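Local coordinates for protein sesquisabinene B synthase 2 (Santalum album, PDB 6A2D) that probably cyclises farnesyl diphosphate to sesquisabinene B with the help of magnesium or manganese ions, as a class I plant terpene synthase, at residues C453-I458 against G498-W503. Sequence-based numbering, arbitrary orientation.
With 6R2 ([bis(chloranyl)-[oxidanyl-[(2~{E},6~{E})-3,7,11-trimethyldodeca-2,6,10-trienoxy]phosphoryl]methyl]phosphonic acid), chain C.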
ATOM      1  N   CYS A 453       6.171  28.339  -8.640  1.00 16.58           N
ATOM      2  CA  CYS A 453       7.005  28.036  -7.447  1.00 15.88           C
ATOM      3  C   CYS A 453       7.308  29.310  -6.630  1.00 14.29           C
ATOM      4  O   CYS A 453       7.216  29.251  -5.418  1.00 12.80           O
ATOM      5  CB  CYS A 453       8.239  27.232  -7.851  1.00 15.64           C
ATOM      6  SG  CYS A 453       7.865  25.729  -8.788  1.00 17.90           S
ATOM      7  N   ILE A 454       7.673  30.400  -7.302  1.00 14.81           N
ATOM      8  CA  ILE A 454       7.959  31.682  -6.599  1.00 17.16           C
ATOM      9  C   ILE A 454       6.668  32.122  -5.895  1.00 14.82           C
ATOM     10  O   ILE A 454       6.741  32.499  -4.743  1.00 15.26           O
ATOM     11  CB  ILE A 454       8.500  32.754  -7.569  1.00 20.44           C
ATOM     12  CG1 ILE A 454       9.909  32.431  -8.057  1.00 25.66           C
ATOM     13  CG2 ILE A 454       8.462  34.129  -6.940  1.00 24.40           C
ATOM     14  CD1 ILE A 454      10.515  33.498  -8.920  1.00 27.54           C
ATOM     15  N   LEU A 455       5.547  32.021  -6.603  1.00 15.04           N
ATOM     16  CA  LEU A 455       4.224  32.404  -6.030  1.00 15.75           C
ATOM     17  C   LEU A 455       3.957  31.578  -4.780  1.00 13.84           C
ATOM     18  O   LEU A 455       3.632  32.176  -3.701  1.00 14.73           O
ATOM     19  CB  LEU A 455       3.150  32.189  -7.091  1.00 14.67           C
ATOM     20  CG  LEU A 455       2.911  33.377  -8.003  1.00 15.83           C
ATOM     21  CD1 LEU A 455       2.051  32.970  -9.172  1.00 14.63           C
ATOM     22  CD2 LEU A 455       2.292  34.526  -7.231  1.00 15.61           C
ATOM     23  N   CYS A 456       4.126  30.256  -4.851  1.00 14.54           N
ATOM     24  CA  CYS A 456       3.848  29.407  -3.679  1.00 14.06           C
ATOM     25  C   CYS A 456       4.695  29.836  -2.459  1.00 15.98           C
ATOM     26  O   CYS A 456       4.176  29.781  -1.301  1.00 14.99           O
ATOM     27  CB  CYS A 456       4.059  27.945  -4.010  1.00 14.79           C
ATOM     28  SG  CYS A 456       2.827  27.322  -5.177  1.00 15.07           S
ATOM     29  N   ARG A 457       5.976  30.175  -2.675  1.00 14.88           N
ATOM     30  CA  ARG A 457       6.912  30.619  -1.627  1.00 14.25           C
ATOM     31  C   ARG A 457       6.501  31.983  -1.113  1.00 14.41           C
ATOM     32  O   ARG A 457       6.349  32.131   0.091  1.00 16.68           O
ATOM     33  CB  ARG A 457       8.349  30.672  -2.151  1.00 14.85           C
ATOM     34  CG  ARG A 457       9.318  31.415  -1.249  1.00 15.12           C
ATOM     35  CD  ARG A 457       9.255  30.951   0.186  1.00 16.82           C
ATOM     36  NE  ARG A 457       9.771  29.605   0.386  1.00 15.63           N
ATOM     37  CZ  ARG A 457       9.813  28.994   1.547  1.00 16.99           C
ATOM     38  NH1 ARG A 457       9.291  29.584   2.608  1.00 17.27           N
ATOM     39  NH2 ARG A 457      10.355  27.784   1.641  1.00 18.98           N
ATOM     40  N   ILE A 458       6.244  32.925  -1.982  1.00 14.86           N
ATOM     41  CA  ILE A 458       5.935  34.304  -1.517  1.00 17.56           C
ATOM     42  C   ILE A 458       4.580  34.277  -0.791  1.00 16.95           C
ATOM     43  O   ILE A 458       4.429  34.943   0.231  1.00 15.88           O
ATOM     44  CB  ILE A 458       5.958  35.255  -2.714  1.00 21.72           C
ATOM     45  CG1 ILE A 458       7.400  35.634  -3.055  1.00 25.13           C
ATOM     46  CG2 ILE A 458       5.117  36.477  -2.467  1.00 28.02           C
ATOM     47  CD1 ILE A 458       7.473  36.362  -4.363  1.00 33.21           C
ATOM     48  N   GLY A 498       2.709  43.115  -4.394  1.00 21.95           N
ATOM     49  CA  GLY A 498       2.894  43.518  -5.786  1.00 19.48           C
ATOM     50  C   GLY A 498       3.586  42.458  -6.609  1.00 20.23           C
ATOM     51  O   GLY A 498       3.172  42.228  -7.773  1.00 21.22           O
ATOM     52  N   LEU A 499       4.578  41.780  -6.033  1.00 24.09           N
ATOM     53  CA  LEU A 499       5.260  40.643  -6.721  1.00 21.35           C
ATOM     54  C   LEU A 499       4.244  39.528  -6.960  1.00 19.00           C
ATOM     55  O   LEU A 499       4.273  38.916  -8.027  1.00 17.12           O
ATOM     56  CB  LEU A 499       6.424  40.151  -5.856  1.00 24.17           C
ATOM     57  CG  LEU A 499       7.625  41.101  -5.742  1.00 25.56           C
ATOM     58  CD1 LEU A 499       8.773  40.431  -5.023  1.00 25.91           C
ATOM     59  CD2 LEU A 499       8.079  41.579  -7.107  1.00 27.14           C
ATOM     60  N   VAL A 500       3.358  39.273  -6.002  1.00 18.22           N
ATOM     61  CA  VAL A 500       2.303  38.234  -6.195  1.00 18.34           C
ATOM     62  C   VAL A 500       1.495  38.591  -7.444  1.00 19.92           C
ATOM     63  O   VAL A 500       1.263  37.686  -8.285  1.00 18.84           O
ATOM     64  CB  VAL A 500       1.392  38.087  -4.969  1.00 17.61           C
ATOM     65  CG1 VAL A 500       0.133  37.271  -5.311  1.00 16.98           C
ATOM     66  CG2 VAL A 500       2.145  37.484  -3.796  1.00 17.61           C
ATOM     67  N   ARG A 501       1.047  39.851  -7.556  1.00 21.62           N
ATOM     68  CA  ARG A 501       0.162  40.302  -8.670  1.00 21.82           C
ATOM     69  C   ARG A 501       0.945  40.199  -9.976  1.00 19.44           C
ATOM     70  O   ARG A 501       0.403  39.693 -10.969  1.00 20.08           O
ATOM     71  CB  ARG A 501      -0.400  41.706  -8.407  1.00 23.49           C
ATOM     72  CG  ARG A 501      -1.398  41.725  -7.256  1.00 25.10           C
ATOM     73  CD  ARG A 501      -2.147  43.050  -7.154  1.00 27.62           C
ATOM     74  NE  ARG A 501      -1.235  44.166  -7.012  1.00 26.36           N
ATOM     75  CZ  ARG A 501      -0.809  44.673  -5.879  1.00 27.11           C
ATOM     76  NH1 ARG A 501      -1.181  44.166  -4.724  1.00 29.11           N
ATOM     77  NH2 ARG A 501       0.034  45.690  -5.903  1.00 34.90           N
ATOM     78  N   MET A 502       2.211  40.580  -9.951  1.00 20.86           N
ATOM     79  CA  MET A 502       3.080  40.528 -11.162  1.00 20.88           C
ATOM     80  C   MET A 502       3.254  39.083 -11.632  1.00 16.87           C
ATOM     81  O   MET A 502       3.064  38.809 -12.806  1.00 19.62           O
ATOM     82  CB  MET A 502       4.447  41.151 -10.885  1.00 20.51           C
ATOM     83  CG  MET A 502       5.343  41.095 -12.097  1.00 25.06           C
ATOM     84  SD  MET A 502       6.343  39.603 -12.125  1.00 31.76           S
ATOM     85  CE  MET A 502       7.347  39.907 -10.672  1.00 25.69           C
ATOM     86  N   TRP A 503       3.575  38.147 -10.750  1.00 18.75           N
ATOM     87  CA  TRP A 503       3.808  36.739 -11.188  1.00 17.81           C
ATOM     88  C   TRP A 503       2.509  36.086 -11.651  1.00 17.26           C
ATOM     89  O   TRP A 503       2.522  35.367 -12.679  1.00 16.59           O
ATOM     90  CB  TRP A 503       4.493  35.929 -10.096  1.00 18.12           C
ATOM     91  CG  TRP A 503       5.944  36.228  -9.920  1.00 16.57           C
ATOM     92  CD1 TRP A 503       6.578  36.770  -8.847  1.00 16.24           C
ATOM     93  CD2 TRP A 503       6.974  35.851 -10.848  1.00 16.90           C
ATOM     94  NE1 TRP A 503       7.930  36.831  -9.080  1.00 16.41           N
ATOM     95  CE2 TRP A 503       8.188  36.326 -10.322  1.00 15.40           C
ATOM     96  CE3 TRP A 503       6.950  35.334 -12.145  1.00 16.98           C
ATOM     97  CZ2 TRP A 503       9.394  36.136 -10.979  1.00 16.05           C
ATOM     98  CZ3 TRP A 503       8.155  35.153 -12.797  1.00 18.51           C
ATOM     99  CH2 TRP A 503       9.348  35.545 -12.218  1.00 16.92           C
TER
HETATM  100  OAG 6R2 C 900      10.699  27.480   4.625  1.00 29.45           O
HETATM  101  PAY 6R2 C 900      10.034  26.831   5.885  1.00 32.94           P
HETATM  102  OAH 6R2 C 900       9.855  27.984   7.051  1.00 33.61           O
HETATM  103  OAE 6R2 C 900      10.692  25.566   6.446  1.00 23.75           O
HETATM  104  CAX 6R2 C 900       8.353  26.344   5.439  1.00 32.90           C
HETATM  105 CLJ  6R2 C 900       8.561  25.063   4.256  1.00 33.04          CL
HETATM  106 CLK  6R2 C 900       7.468  27.678   4.695  1.00 32.97          CL
HETATM  107  PAZ 6R2 C 900       7.393  25.690   6.889  1.00 30.08           P
HETATM  108  OAI 6R2 C 900       6.704  26.990   7.536  1.00 33.94           O
HETATM  109  OAF 6R2 C 900       8.308  24.887   7.793  1.00 33.49           O
HETATM  110  OAT 6R2 C 900       6.258  24.695   6.266  1.00 36.20           O
HETATM  111  CAQ 6R2 C 900       4.926  25.062   5.998  1.00 39.92           C
HETATM  112  CAN 6R2 C 900       4.850  25.214   4.500  1.00 42.70           C
HETATM  113  CAW 6R2 C 900       4.057  24.253   3.621  1.00 46.52           C
HETATM  114  CAD 6R2 C 900       3.133  23.207   4.262  1.00 50.51           C
HETATM  115  CAS 6R2 C 900       3.962  24.538   2.111  1.00 44.12           C
HETATM  116  CAP 6R2 C 900       4.462  23.335   1.360  1.00 36.74           C
HETATM  117  CAM 6R2 C 900       3.258  22.391   1.366  1.00 29.82           C
HETATM  118  CAV 6R2 C 900       3.404  20.918   1.132  1.00 30.11           C
HETATM  119  CAC 6R2 C 900       4.787  20.287   0.972  1.00 30.19           C
HETATM  120  CAR 6R2 C 900       2.182  20.083   1.241  1.00 29.87           C
HETATM  121  CAO 6R2 C 900       1.973  19.289   0.015  1.00 30.20           C
HETATM  122  CAL 6R2 C 900       1.393  20.122  -1.066  1.00 27.61           C
HETATM  123  CAU 6R2 C 900       0.758  19.464  -2.292  1.00 26.66           C
HETATM  124  CAB 6R2 C 900       0.526  17.981  -2.460  1.00 28.23           C
HETATM  125  CAA 6R2 C 900       0.262  20.352  -3.394  1.00 30.16           C
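Leu455 and Val500 mark the register between segments 453-458 and 498-503, their CA atoms 6.1 Å apart. The helical axes run nearly antiparallel, at 155° between N-to-C directions, with a closest approach of 9.9 Å. No hydrogen bond joins the two segments, so apolar side chains carry the contact. Ile454 lies against one face of the Trp503 indole: its CG2 methyl sits 3.9 Å from the centroid of the five-membered ring, 29° off the normal, a CH-pi contact. With Ile454 CG2 anti to the backbone N, CG1 turns back beside that N (chi1 -70°), and Ile454 CD1 reaches along the same face to the six-membered ring, 3.5 Å from Trp503 CZ2. Met502 CE lies over the opposite face; like Ile454 CD1 it is offset toward the rim, so the indole sits between two methyls. Leu455 packs where the tryptophan side chain leaves its helix, its CG 3.7 Å from Trp503 CB, while its CD2 branch extends to the backbone O of Val500 at 3.5 Å. Toward the C-terminal end of 453-458, the side chains of Ile458 and Val500 run antiparallel alongside one another, and Ile458 CG2 presses to 3.4 Å from Val500 CG2, a close fit for two methyls. Arg457 takes another direction, its chain bent at chi2 and chi3, and both NH1 and NH2 donate to OAG of the bound farnesyl analogue, the NH2 bond measuring 3.0 Å. A salt bridge from NH1 to Asp461 and a hydrogen bond from Arg457 NE to the carbonyl O of Ala413 further fix the guanidinium. Helix 447-462 thus packs on helix 489-510 while presenting Arg457 to the phosphonate end of the ligand and carrying the magnesium ligand Asn460, which begins what is by sequence the NSE/DTE metal-binding motif of class I terpene synthases.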